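Local coordinates for peptide ABC transporter, peptide-binding protein (Enterococcus faecalis, PDB 3O6P) that probably serves as the peptide-binding component of an ABC transport system, this chain being a piece from the C-terminal half of that solute-binding protein 5 family member, at residues A28-I33 with G221-F226; G52-D57 with S166-F171; D102-D107 with S134-S139; G180-A185 with K214-D219. All blocks are in the same frame, centred on the assembly; numbering follows the deposited sequence. Where two conformers were deposited one is given.

Contact 1: A28-I33 with G221-F226; sequences AISYSI and GVVPLF
The gamma branches of Val-223 are divided across this contact: CG1 meets Ser-30 and Ile-33, while CG2 meets Ile-29. CG1 lies 3.9 Å from CB of Ser-30, and the same methyl is 4.3 Å from CD1 of Ile-33. The second branch of Val-223 is more distant, its CG2 standing 4.4 Å from CG2 of Ile-29. With CG1 anti to the backbone N (chi1 180°), the valine turns its two methyls to different neighbours in 28-33. Leu-225 adds one further contact, made by the end of its side chain: CD2 of Leu-225 comes to 4.1 Å from CD1 of Ile-33, the two chains crossing at a slant.

Every touching residue is buried, and the contacts are van der Waals, with no polar bond between the segments and 167 Å² of surface hidden. The one hydroxyl at the interface belongs to Ser-30, whose OG is hydrogen-bonded to NH2 of Arg-35. Arg-35 also binds Pro-224 O through NE, so its guanidinium bridges the helix and the strand beside the apolar patch. Ile-29 O accepts the backbone N of Ser-32 at 3.1 Å.

On the strand, Val-223 pairs by backbone with Met-9, whereas Leu-225 and Phe-226 both bond to Gln-7. That double pairing is a classic beta bulge in the outermost strand 223-228 of a mixed sheet, and the contact as a whole is helix-on-sheet packing, made by the end of helix 23-31 and the residue Ile-33 just after it, as expected in an alpha/beta domain.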
loop_
_atom_site.group_PDB
_atom_site.type_symbol
_atom_site.label_atom_id
_atom_site.label_comp_id
_atom_site.label_asym_id
_atom_site.label_seq_id
_atom_site.Cartn_x
_atom_site.Cartn_y
_atom_site.Cartn_z
ATOM N N ALA A 28 -4.967 -0.314 10.991
ATOM C CA ALA A 28 -4.289 -0.841 12.190
ATOM C C ALA A 28 -2.961 -1.480 11.771
ATOM O O ALA A 28 -1.915 -1.282 12.426
ATOM C CB ALA A 28 -5.180 -1.855 12.904
ATOM N N ILE A 29 -2.988 -2.189 10.640
ATOM C CA ILE A 29 -1.775 -2.829 10.103
ATOM C C ILE A 29 -0.740 -1.742 9.776
ATOM O O ILE A 29 0.426 -1.821 10.228
ATOM C CB ILE A 29 -2.139 -3.704 8.886
ATOM C CG1 ILE A 29 -2.838 -4.980 9.389
ATOM C CG2 ILE A 29 -0.892 -4.062 8.083
ATOM C CD1 ILE A 29 -3.530 -5.812 8.266
ATOM N N SER A 30 -1.161 -0.711 9.028
ATOM C CA SER A 30 -0.219 0.349 8.687
ATOM C C SER A 30 0.346 1.082 9.922
ATOM O O SER A 30 1.557 1.362 10.004
ATOM C CB SER A 30 -0.823 1.320 7.678
ATOM O OG SER A 30 0.108 2.338 7.325
ATOM N N TYR A 31 -0.513 1.358 10.896
ATOM C CA TYR A 31 -0.075 2.043 12.108
ATOM C C TYR A 31 0.942 1.255 12.914
ATOM O O TYR A 31 1.676 1.835 13.736
ATOM C CB TYR A 31 -1.288 2.272 13.026
ATOM C CG TYR A 31 -2.153 3.464 12.724
ATOM C CD1 TYR A 31 -1.607 4.742 12.633
ATOM C CD2 TYR A 31 -3.551 3.322 12.660
ATOM C CE1 TYR A 31 -2.442 5.861 12.412
ATOM C CE2 TYR A 31 -4.398 4.426 12.456
ATOM C CZ TYR A 31 -3.838 5.686 12.317
ATOM O OH TYR A 31 -4.679 6.758 12.115
ATOM N N SER A 32 0.988 -0.052 12.708
ATOM C CA SER A 32 1.843 -0.888 13.542
ATOM C C SER A 32 3.281 -1.007 13.029
ATOM O O SER A 32 4.098 -1.661 13.684
ATOM C CB SER A 32 1.253 -2.294 13.656
ATOM O OG SER A 32 1.501 -2.996 12.461
ATOM N N ILE A 33 3.586 -0.416 11.867
ATOM C CA ILE A 33 4.909 -0.614 11.252
ATOM C C ILE A 33 5.731 0.670 11.305
ATOM O O ILE A 33 5.361 1.686 10.709
ATOM C CB ILE A 33 4.764 -1.109 9.788
ATOM C CG1 ILE A 33 3.872 -2.371 9.688
ATOM C CG2 ILE A 33 6.150 -1.292 9.114
ATOM C CD1 ILE A 33 3.373 -2.605 8.255
ATOM N N GLY A 221 -5.848 1.446 1.087
ATOM C CA GLY A 221 -6.216 0.323 0.220
ATOM C C GLY A 221 -5.055 -0.598 -0.087
ATOM O O GLY A 221 -5.269 -1.790 -0.433
ATOM N N VAL A 222 -3.843 -0.049 0.021
ATOM C CA VAL A 222 -2.587 -0.783 -0.050
ATOM C C VAL A 222 -1.683 -0.163 1.034
ATOM O O VAL A 222 -1.896 0.994 1.402
ATOM C CB VAL A 222 -1.958 -0.672 -1.475
ATOM C CG1 VAL A 222 -1.634 0.786 -1.825
ATOM C CG2 VAL A 222 -0.714 -1.549 -1.596
ATOM N N VAL A 223 -0.706 -0.911 1.553
ATOM C CA VAL A 223 0.113 -0.447 2.691
ATOM C C VAL A 223 1.545 -0.182 2.188
ATOM O O VAL A 223 2.351 -1.120 2.104
ATOM C CB VAL A 223 0.106 -1.460 3.884
ATOM C CG1 VAL A 223 0.992 -0.928 5.046
ATOM C CG2 VAL A 223 -1.322 -1.709 4.384
ATOM N N PRO A 224 1.857 1.073 1.803
ATOM C CA PRO A 224 3.249 1.363 1.360
ATOM C C PRO A 224 4.236 1.158 2.493
ATOM O O PRO A 224 3.931 1.487 3.640
ATOM C CB PRO A 224 3.184 2.845 0.935
ATOM C CG PRO A 224 1.705 3.081 0.619
ATOM C CD PRO A 224 0.998 2.275 1.710
ATOM N N LEU A 225 5.382 0.563 2.163
ATOM C CA LEU A 225 6.406 0.253 3.157
ATOM C C LEU A 225 7.598 1.210 3.077
ATOM O O LEU A 225 8.084 1.683 4.111
ATOM C CB LEU A 225 6.865 -1.202 3.009
ATOM C CG LEU A 225 5.769 -2.253 3.214
ATOM C CD1 LEU A 225 6.397 -3.622 2.948
ATOM C CD2 LEU A 225 5.219 -2.157 4.657
ATOM N N PHE A 226 8.073 1.493 1.861
ATOM C CA PHE A 226 9.173 2.428 1.687
ATOM C C PHE A 226 9.275 2.843 0.232
ATOM O O PHE A 226 8.654 2.229 -0.644
ATOM C CB PHE A 226 10.521 1.834 2.182
ATOM C CG PHE A 226 10.943 0.546 1.485
ATOM C CD1 PHE A 226 11.656 0.597 0.280
ATOM C CD2 PHE A 226 10.678 -0.708 2.052
ATOM C CE1 PHE A 226 12.088 -0.592 -0.389
ATOM C CE2 PHE A 226 11.097 -1.905 1.411
ATOM C CZ PHE A 226 11.808 -1.842 0.178
#

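Contact 2: G52-D57 with S166-F171; sequences GLVPAD and SFLDLF
Leu-53 and Phe-167 carry most of the buried surface where a loop packs on a short helix that runs into a 3-10 turn, a loop-on-helix contact in the core of an alpha/beta domain. Leu-53 points its isobutyl group at the 166-171 segment: CD2 is 3.7 Å from CD2 of Phe-171 and CG is 4.2 Å from CB of Phe-167. Its CG stands anti to the backbone N (chi1 173°), which carries both methyls out to the Phe-171 ring. CD2 of Leu-53 also meets CD2 of Leu-168 at 4.0 Å.

Val-54 places CG2 against Leu-168, 3.8 Å from its CG, the two side chains crossing at about a right angle. The loop backbone is secured from outside the pair: Glu-213 accepts the amides of Leu-53 and Val-54, and Leu-53 O is bonded to Thr-6 OG1. Trp-157 meets the Phe-167 ring edge-to-face.

Phe-167 and Pro-55 approach from opposite directions and form a CH-pi contact. CD of Pro-55 sits 3.4 Å from the centroid of the Phe-167 ring, 15° off its normal, hence directly over one face.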
loop_
_atom_site.group_PDB
_atom_site.type_symbol
_atom_site.label_atom_id
_atom_site.label_comp_id
_atom_site.label_asym_id
_atom_site.label_seq_id
_atom_site.Cartn_x
_atom_site.Cartn_y
_atom_site.Cartn_z
ATOM N N GLY A 52 3.526 8.237 0.576
ATOM C CA GLY A 52 2.255 7.569 0.233
ATOM C C GLY A 52 2.552 6.497 -0.790
ATOM O O GLY A 52 3.514 5.716 -0.656
ATOM N N LEU A 53 1.711 6.440 -1.815
ATOM C CA LEU A 53 1.888 5.474 -2.880
ATOM C C LEU A 53 2.785 6.052 -3.961
ATOM O O LEU A 53 3.781 5.435 -4.348
ATOM C CB LEU A 53 0.528 5.069 -3.459
ATOM C CG LEU A 53 0.600 4.188 -4.707
ATOM C CD1 LEU A 53 1.326 2.861 -4.396
ATOM C CD2 LEU A 53 -0.789 3.918 -5.302
ATOM N N VAL A 54 2.436 7.218 -4.472
ATOM C CA VAL A 54 3.267 7.814 -5.543
ATOM C C VAL A 54 4.566 8.314 -4.890
ATOM O O VAL A 54 4.501 9.013 -3.865
ATOM C CB VAL A 54 2.516 8.992 -6.199
ATOM C CG1 VAL A 54 3.428 9.766 -7.162
ATOM C CG2 VAL A 54 1.281 8.480 -6.947
ATOM N N PRO A 55 5.743 7.951 -5.448
ATOM C CA PRO A 55 7.010 8.436 -4.855
ATOM C C PRO A 55 7.118 9.947 -4.807
ATOM O O PRO A 55 6.587 10.640 -5.680
ATOM C CB PRO A 55 8.075 7.895 -5.816
ATOM C CG PRO A 55 7.457 6.677 -6.355
ATOM C CD PRO A 55 6.004 6.982 -6.524
ATOM N N ALA A 56 7.813 10.433 -3.785
ATOM C CA ALA A 56 8.194 11.838 -3.645
ATOM C C ALA A 56 9.331 12.194 -4.592
ATOM O O ALA A 56 10.104 11.328 -4.990
ATOM C CB ALA A 56 8.614 12.118 -2.204
ATOM N N ASP A 57 9.442 13.479 -4.917
ATOM C CA ASP A 57 10.506 14.008 -5.789
ATOM C C ASP A 57 10.480 13.380 -7.165
ATOM O O ASP A 57 11.530 13.206 -7.783
ATOM C CB ASP A 57 11.901 13.815 -5.176
ATOM C CG ASP A 57 12.042 14.459 -3.820
ATOM O OD1 ASP A 57 11.487 15.556 -3.613
ATOM O OD2 ASP A 57 12.718 13.861 -2.952
ATOM N N SER A 166 1.212 6.096 -13.291
ATOM C CA SER A 166 1.917 4.816 -13.400
ATOM C C SER A 166 1.664 3.989 -12.144
ATOM O O SER A 166 1.496 2.775 -12.219
ATOM C CB SER A 166 3.408 5.046 -13.581
ATOM O OG SER A 166 4.102 3.827 -13.732
ATOM N N PHE A 167 1.639 4.652 -10.991
ATOM C CA PHE A 167 1.365 3.974 -9.721
ATOM C C PHE A 167 -0.122 3.844 -9.436
ATOM O O PHE A 167 -0.594 2.788 -8.998
ATOM C CB PHE A 167 2.033 4.736 -8.579
ATOM C CG PHE A 167 3.527 4.643 -8.617
ATOM C CD1 PHE A 167 4.200 3.699 -7.824
ATOM C CD2 PHE A 167 4.273 5.473 -9.478
ATOM C CE1 PHE A 167 5.573 3.587 -7.886
ATOM C CE2 PHE A 167 5.656 5.383 -9.522
ATOM C CZ PHE A 167 6.310 4.417 -8.730
ATOM N N LEU A 168 -0.856 4.930 -9.672
ATOM C CA LEU A 168 -2.250 4.975 -9.275
ATOM C C LEU A 168 -3.105 4.008 -10.112
ATOM O O LEU A 168 -4.003 3.359 -9.575
ATOM C CB LEU A 168 -2.790 6.401 -9.353
ATOM C CG LEU A 168 -2.057 7.402 -8.455
ATOM C CD1 LEU A 168 -2.386 8.834 -8.912
ATOM C CD2 LEU A 168 -2.461 7.206 -6.967
ATOM N N ASP A 169 -2.784 3.871 -11.396
ATOM C CA ASP A 169 -3.563 2.989 -12.270
ATOM C C ASP A 169 -3.602 1.532 -11.775
ATOM O O ASP A 169 -4.556 0.805 -12.046
ATOM C CB ASP A 169 -3.020 2.991 -13.712
ATOM C CG ASP A 169 -3.341 4.275 -14.475
ATOM O OD1 ASP A 169 -4.195 5.081 -14.007
ATOM O OD2 ASP A 169 -2.731 4.460 -15.568
ATOM N N LEU A 170 -2.564 1.118 -11.049
ATOM C CA LEU A 170 -2.446 -0.251 -10.599
ATOM C C LEU A 170 -3.604 -0.660 -9.726
ATOM O O LEU A 170 -3.883 -1.863 -9.642
ATOM C CB LEU A 170 -1.152 -0.438 -9.787
ATOM C CG LEU A 170 0.158 -0.017 -10.475
ATOM C CD1 LEU A 170 1.318 -0.145 -9.467
ATOM C CD2 LEU A 170 0.457 -0.831 -11.735
ATOM N N PHE A 171 -4.264 0.319 -9.082
ATOM C CA PHE A 171 -5.234 -0.006 -8.031
ATOM C C PHE A 171 -6.667 0.275 -8.429
ATOM O O PHE A 171 -7.580 0.212 -7.610
ATOM C CB PHE A 171 -4.826 0.595 -6.679
ATOM C CG PHE A 171 -3.520 0.060 -6.206
ATOM C CD1 PHE A 171 -3.438 -1.242 -5.702
ATOM C CD2 PHE A 171 -2.352 0.794 -6.384
ATOM C CE1 PHE A 171 -2.215 -1.785 -5.326
ATOM C CE2 PHE A 171 -1.112 0.263 -6.028
ATOM C CZ PHE A 171 -1.037 -1.029 -5.484
#

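Contact 3: D102-D107 with S134-S139; sequences DILSSD and SPVPFS
Ser-134 gives two hydrogen bonds and takes one across this contact. Its N donates to Ile-103 O at 2.9 Å, and its O receives Ser-105 N at 3.1 Å. The hydroxyl is the second donor: Ser-134 OG donates a hydrogen bond to Asp-102 OD2 at 2.9 Å, meeting that oxygen on the syn side and 15° out of the carboxylate plane. Because Asp-102 OD1 is bonded to Thr-132 OG1, both carboxylate oxygens accept a hydroxyl from the 129-136 strand. With OG beside the backbone N (chi1 -64°), Ser-134 brings its hydroxyl to the aspartate.

Backbone pairing continues with Val-136 N, which donates to Ser-105 O at 2.9 Å. The same oxygen also receives a CA-H contact from Pro-135, which lacks an N-H. A last bond, Asp-107 N to Val-136 O, is bent and weak.

Leu-104 pairs with Ser-134 and Ser-105 with Pro-135 as parallel bridges, and the short strand axes make an angle of 25°. Strands 99-106 and 129-136 are joined by helix 109-125, so this is the pairing of a beta-alpha-beta crossover, with 129-136 outermost in the sheet.

Leu-104 adds an apolar contact: CD1 of Leu-104 is 3.7 Å from CG2 of Val-136, the side chains crossing at about a right angle. Ser-106 OG is bonded to Ala-108 N, just past the end of 102-107.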
loop_
_atom_site.group_PDB
_atom_site.type_symbol
_atom_site.label_atom_id
_atom_site.label_comp_id
_atom_site.label_asym_id
_atom_site.label_seq_id
_atom_site.Cartn_x
_atom_site.Cartn_y
_atom_site.Cartn_z
ATOM N N ASP A 102 -1.061 -14.588 6.574
ATOM C CA ASP A 102 0.227 -14.911 5.998
ATOM C C ASP A 102 0.689 -13.757 5.113
ATOM O O ASP A 102 -0.112 -13.184 4.384
ATOM C CB ASP A 102 0.102 -16.186 5.149
ATOM C CG ASP A 102 1.433 -16.664 4.627
ATOM O OD1 ASP A 102 2.279 -17.079 5.444
ATOM O OD2 ASP A 102 1.621 -16.656 3.389
ATOM N N ILE A 103 1.978 -13.431 5.147
ATOM C CA ILE A 103 2.517 -12.448 4.206
ATOM C C ILE A 103 3.402 -13.177 3.189
ATOM O O ILE A 103 4.448 -13.728 3.542
ATOM C CB ILE A 103 3.370 -11.343 4.888
ATOM C CG1 ILE A 103 2.635 -10.722 6.069
ATOM C CG2 ILE A 103 3.780 -10.252 3.846
ATOM C CD1 ILE A 103 3.516 -9.776 6.882
ATOM N N LEU A 104 2.969 -13.170 1.936
ATOM C CA LEU A 104 3.735 -13.723 0.838
ATOM C C LEU A 104 4.808 -12.699 0.456
ATOM O O LEU A 104 4.531 -11.502 0.411
ATOM C CB LEU A 104 2.778 -13.962 -0.323
ATOM C CG LEU A 104 3.289 -14.560 -1.622
ATOM C CD1 LEU A 104 3.782 -16.000 -1.388
ATOM C CD2 LEU A 104 2.137 -14.507 -2.651
ATOM N N SER A 105 6.028 -13.148 0.197
ATOM C CA SER A 105 7.078 -12.210 -0.188
ATOM C C SER A 105 8.109 -12.866 -1.075
ATOM O O SER A 105 8.075 -14.079 -1.319
ATOM C CB SER A 105 7.786 -11.639 1.049
ATOM O OG SER A 105 8.656 -12.607 1.630
ATOM N N SER A 106 9.034 -12.042 -1.548
ATOM C CA SER A 106 10.238 -12.516 -2.206
ATOM C C SER A 106 11.092 -13.236 -1.167
ATOM O O SER A 106 11.043 -12.911 0.034
ATOM C CB SER A 106 11.014 -11.330 -2.770
ATOM O OG SER A 106 12.252 -11.741 -3.306
ATOM N N ASP A 107 11.876 -14.201 -1.634
ATOM C CA ASP A 107 12.887 -14.861 -0.815
ATOM C C ASP A 107 14.272 -14.186 -0.934
ATOM O O ASP A 107 15.266 -14.718 -0.430
ATOM C CB ASP A 107 12.949 -16.377 -1.108
ATOM C CG ASP A 107 13.331 -16.718 -2.560
ATOM O OD1 ASP A 107 13.473 -17.937 -2.831
ATOM O OD2 ASP A 107 13.476 -15.828 -3.433
ATOM N N SER A 134 5.667 -16.261 4.032
ATOM C CA SER A 134 5.954 -17.228 2.981
ATOM C C SER A 134 6.865 -16.633 1.923
ATOM O O SER A 134 6.395 -16.109 0.923
ATOM C CB SER A 134 4.663 -17.714 2.341
ATOM O OG SER A 134 3.865 -18.419 3.275
ATOM N N PRO A 135 8.187 -16.677 2.159
ATOM C CA PRO A 135 9.123 -16.192 1.126
ATOM C C PRO A 135 9.279 -17.231 0.016
ATOM O O PRO A 135 9.530 -18.413 0.295
ATOM C CB PRO A 135 10.440 -15.968 1.897
ATOM C CG PRO A 135 10.059 -16.029 3.357
ATOM C CD PRO A 135 8.880 -16.981 3.422
ATOM N N VAL A 136 9.116 -16.786 -1.230
ATOM C CA VAL A 136 9.090 -17.680 -2.387
ATOM C C VAL A 136 9.766 -17.018 -3.580
ATOM O O VAL A 136 9.912 -15.796 -3.623
ATOM C CB VAL A 136 7.625 -18.046 -2.816
ATOM C CG1 VAL A 136 6.869 -18.806 -1.725
ATOM C CG2 VAL A 136 6.850 -16.794 -3.217
ATOM N N PRO A 137 10.148 -17.811 -4.580
ATOM C CA PRO A 137 10.723 -17.249 -5.804
ATOM C C PRO A 137 9.708 -16.452 -6.638
ATOM O O PRO A 137 8.507 -16.578 -6.472
ATOM C CB PRO A 137 11.182 -18.483 -6.582
ATOM C CG PRO A 137 11.272 -19.554 -5.595
ATOM C CD PRO A 137 10.233 -19.282 -4.558
ATOM N N PHE A 138 10.224 -15.648 -7.543
ATOM C CA PHE A 138 9.411 -14.731 -8.328
ATOM C C PHE A 138 8.205 -15.368 -9.035
ATOM O O PHE A 138 7.084 -14.854 -8.915
ATOM C CB PHE A 138 10.299 -14.026 -9.351
ATOM C CG PHE A 138 9.575 -13.011 -10.164
ATOM C CD1 PHE A 138 9.332 -11.754 -9.628
ATOM C CD2 PHE A 138 9.156 -13.294 -11.472
ATOM C CE1 PHE A 138 8.676 -10.781 -10.360
ATOM C CE2 PHE A 138 8.461 -12.330 -12.211
ATOM C CZ PHE A 138 8.229 -11.074 -11.652
ATOM N N SER A 139 8.409 -16.446 -9.782
ATOM C CA SER A 139 7.276 -16.975 -10.551
ATOM C C SER A 139 6.172 -17.488 -9.640
ATOM O O SER A 139 5.011 -17.387 -9.976
ATOM C CB SER A 139 7.701 -18.025 -11.567
ATOM O OG SER A 139 8.187 -19.134 -10.877
#

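Contact 4: G180-A185 with K214-D219; sequences GRYNNA and KTIMGD
Thr-215 is the first residue of 214-219 to meet the facing loop: its CG2 methyl lies 3.6 Å from OD1 of Asn-184. That methyl stands anti to the threonine N, while the hydroxyl, placed beside N (chi1 -61°), bonds back to Asn-211 O one turn earlier in the helix. OD1 of Asn-184 is itself a cap: it accepts the backbone N of Phe-187 at the start of helix 185-195.

Ile-216 follows with an apolar contact. Its CG1 approaches CE2 of Tyr-182 at 3.7 Å, and CD1 lies near CE2 and CD2 of the ring, the two side chains passing at a slant. Phe-187 from helix 185-195 and Phe-171 also pack on Ile-216.

The loop leads into helix 185-195 through Asn-184 at the N-cap position, set against the C-terminal end of helix 202-218. Asp-219, which is the first residue to leave helical backbone angles there, still sends its N to Thr-215 O.

The Asp-219 carboxylate is shared between two donors. Tyr-182 OH donates to OD1 at 2.6 Å, on the syn side and 15° out of the carboxylate plane; the tyrosine ring presents its edge, with ring and carboxylate planes 73° apart. Asn-184 ND2 donates to OD2 of Asp-219 at 2.9 Å, coming from above the carboxylate plane although OD2 stays close to the plane of the amide.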
loop_
_atom_site.group_PDB
_atom_site.type_symbol
_atom_site.label_atom_id
_atom_site.label_comp_id
_atom_site.label_asym_id
_atom_site.label_seq_id
_atom_site.Cartn_x
_atom_site.Cartn_y
_atom_site.Cartn_z
ATOM N N GLY A 180 -4.747 -7.556 -4.714
ATOM C CA GLY A 180 -5.660 -7.686 -3.561
ATOM C C GLY A 180 -7.101 -7.346 -3.926
ATOM O O GLY A 180 -8.010 -7.531 -3.117
ATOM N N ARG A 181 -7.317 -6.869 -5.149
ATOM C CA ARG A 181 -8.645 -6.444 -5.606
ATOM C C ARG A 181 -9.265 -5.388 -4.701
ATOM O O ARG A 181 -10.426 -5.490 -4.277
ATOM C CB ARG A 181 -9.596 -7.635 -5.816
ATOM C CG ARG A 181 -9.046 -8.706 -6.774
ATOM C CD ARG A 181 -8.788 -8.190 -8.167
ATOM N NE ARG A 181 -8.571 -9.307 -9.073
ATOM C CZ ARG A 181 -7.401 -9.690 -9.572
ATOM N NH1 ARG A 181 -6.295 -9.030 -9.289
ATOM N NH2 ARG A 181 -7.358 -10.746 -10.383
ATOM N N TYR A 182 -8.458 -4.384 -4.380
ATOM C CA TYR A 182 -8.951 -3.159 -3.786
ATOM C C TYR A 182 -10.028 -2.630 -4.720
ATOM O O TYR A 182 -9.884 -2.660 -5.950
ATOM C CB TYR A 182 -7.823 -2.146 -3.719
ATOM C CG TYR A 182 -8.238 -0.763 -3.264
ATOM C CD1 TYR A 182 -8.712 -0.555 -1.961
ATOM C CD2 TYR A 182 -8.110 0.347 -4.123
ATOM C CE1 TYR A 182 -9.054 0.724 -1.522
ATOM C CE2 TYR A 182 -8.444 1.651 -3.692
ATOM C CZ TYR A 182 -8.897 1.826 -2.381
ATOM O OH TYR A 182 -9.243 3.075 -1.927
ATOM N N ASN A 183 -11.121 -2.167 -4.131
ATOM C CA ASN A 183 -12.253 -1.705 -4.914
ATOM C C ASN A 183 -12.936 -0.540 -4.211
ATOM O O ASN A 183 -13.782 -0.719 -3.315
ATOM C CB ASN A 183 -13.244 -2.853 -5.186
ATOM C CG ASN A 183 -14.346 -2.457 -6.183
ATOM O OD1 ASN A 183 -14.641 -1.286 -6.382
ATOM N ND2 ASN A 183 -14.955 -3.444 -6.797
ATOM N N ASN A 184 -12.550 0.658 -4.622
ATOM C CA ASN A 184 -13.117 1.876 -4.090
ATOM C C ASN A 184 -13.630 2.670 -5.288
ATOM O O ASN A 184 -12.860 3.054 -6.183
ATOM C CB ASN A 184 -12.026 2.638 -3.310
ATOM C CG ASN A 184 -12.524 3.960 -2.725
ATOM O OD1 ASN A 184 -13.016 4.805 -3.441
ATOM N ND2 ASN A 184 -12.355 4.144 -1.418
ATOM N N ALA A 185 -14.942 2.885 -5.298
ATOM C CA ALA A 185 -15.619 3.570 -6.406
ATOM C C ALA A 185 -15.087 4.988 -6.672
ATOM O O ALA A 185 -14.959 5.398 -7.845
ATOM C CB ALA A 185 -17.140 3.571 -6.201
ATOM N N LYS A 214 -5.016 10.591 -2.504
ATOM C CA LYS A 214 -5.608 10.862 -1.177
ATOM C C LYS A 214 -6.701 9.852 -0.861
ATOM O O LYS A 214 -6.947 9.540 0.310
ATOM C CB LYS A 214 -6.137 12.290 -1.072
ATOM C CG LYS A 214 -5.017 13.337 -1.140
ATOM C CD LYS A 214 -5.452 14.721 -0.758
ATOM C CE LYS A 214 -6.215 15.427 -1.794
ATOM N NZ LYS A 214 -6.432 16.873 -1.320
ATOM N N THR A 215 -7.369 9.335 -1.894
ATOM C CA THR A 215 -8.443 8.361 -1.633
ATOM C C THR A 215 -7.876 7.012 -1.164
ATOM O O THR A 215 -8.294 6.483 -0.136
ATOM C CB THR A 215 -9.303 8.156 -2.881
ATOM O OG1 THR A 215 -9.911 9.416 -3.235
ATOM C CG2 THR A 215 -10.413 7.119 -2.616
ATOM N N ILE A 216 -6.913 6.481 -1.898
ATOM C CA ILE A 216 -6.344 5.177 -1.519
ATOM C C ILE A 216 -5.555 5.255 -0.218
ATOM O O ILE A 216 -5.581 4.317 0.572
ATOM C CB ILE A 216 -5.545 4.515 -2.669
ATOM C CG1 ILE A 216 -5.245 3.047 -2.333
ATOM C CG2 ILE A 216 -4.299 5.328 -3.037
ATOM C CD1 ILE A 216 -4.706 2.268 -3.526
HETATM N N MSE A 217 -4.898 6.393 0.044
HETATM C CA MSE A 217 -4.225 6.532 1.342
HETATM C C MSE A 217 -5.214 6.751 2.464
HETATM O O MSE A 217 -4.979 6.318 3.610
HETATM C CB MSE A 217 -3.178 7.637 1.278
HETATM C CG MSE A 217 -1.989 7.202 0.411
HETATM SE SE MSE A 217 -0.974 5.679 1.094
HETATM C CE MSE A 217 -1.847 4.241 0.120
ATOM N N GLY A 218 -6.348 7.384 2.132
ATOM C CA GLY A 218 -7.375 7.677 3.149
ATOM C C GLY A 218 -8.095 6.441 3.656
ATOM O O GLY A 218 -8.541 6.419 4.797
ATOM N N ASP A 219 -8.235 5.420 2.814
ATOM C CA ASP A 219 -8.807 4.148 3.293
ATOM C C ASP A 219 -7.753 3.029 3.292
ATOM O O ASP A 219 -8.098 1.873 3.403
ATOM C CB ASP A 219 -10.153 3.734 2.612
ATOM C CG ASP A 219 -9.990 3.244 1.199
ATOM O OD1 ASP A 219 -8.886 3.424 0.624
ATOM O OD2 ASP A 219 -10.974 2.667 0.653
#

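In the fold
From the N terminus, helix 23-31 opens the longest loop, which contact 1 closes near the C-terminal end on strand 223-228; the other three contacts nest inside it. Contact 2 opens next, at 52-57, and closes at 166-171, enclosing contact 3, which joins neighbouring parallel strands of the sheet. Contact 4 follows in series, tying the loop before helix 185-195 to the end of helix 202-218. Contacts 1, 2 and 4 touch one another: Phe-171 CB lies 3.6 Å from Ile-216 CD1, and Gly-221 N is probably hydrogen-bonded to Ile-216 O. Contact 3 stays apart, its centre about 24 Å from that of contact 4, yet reaches the same sheet as contact 1.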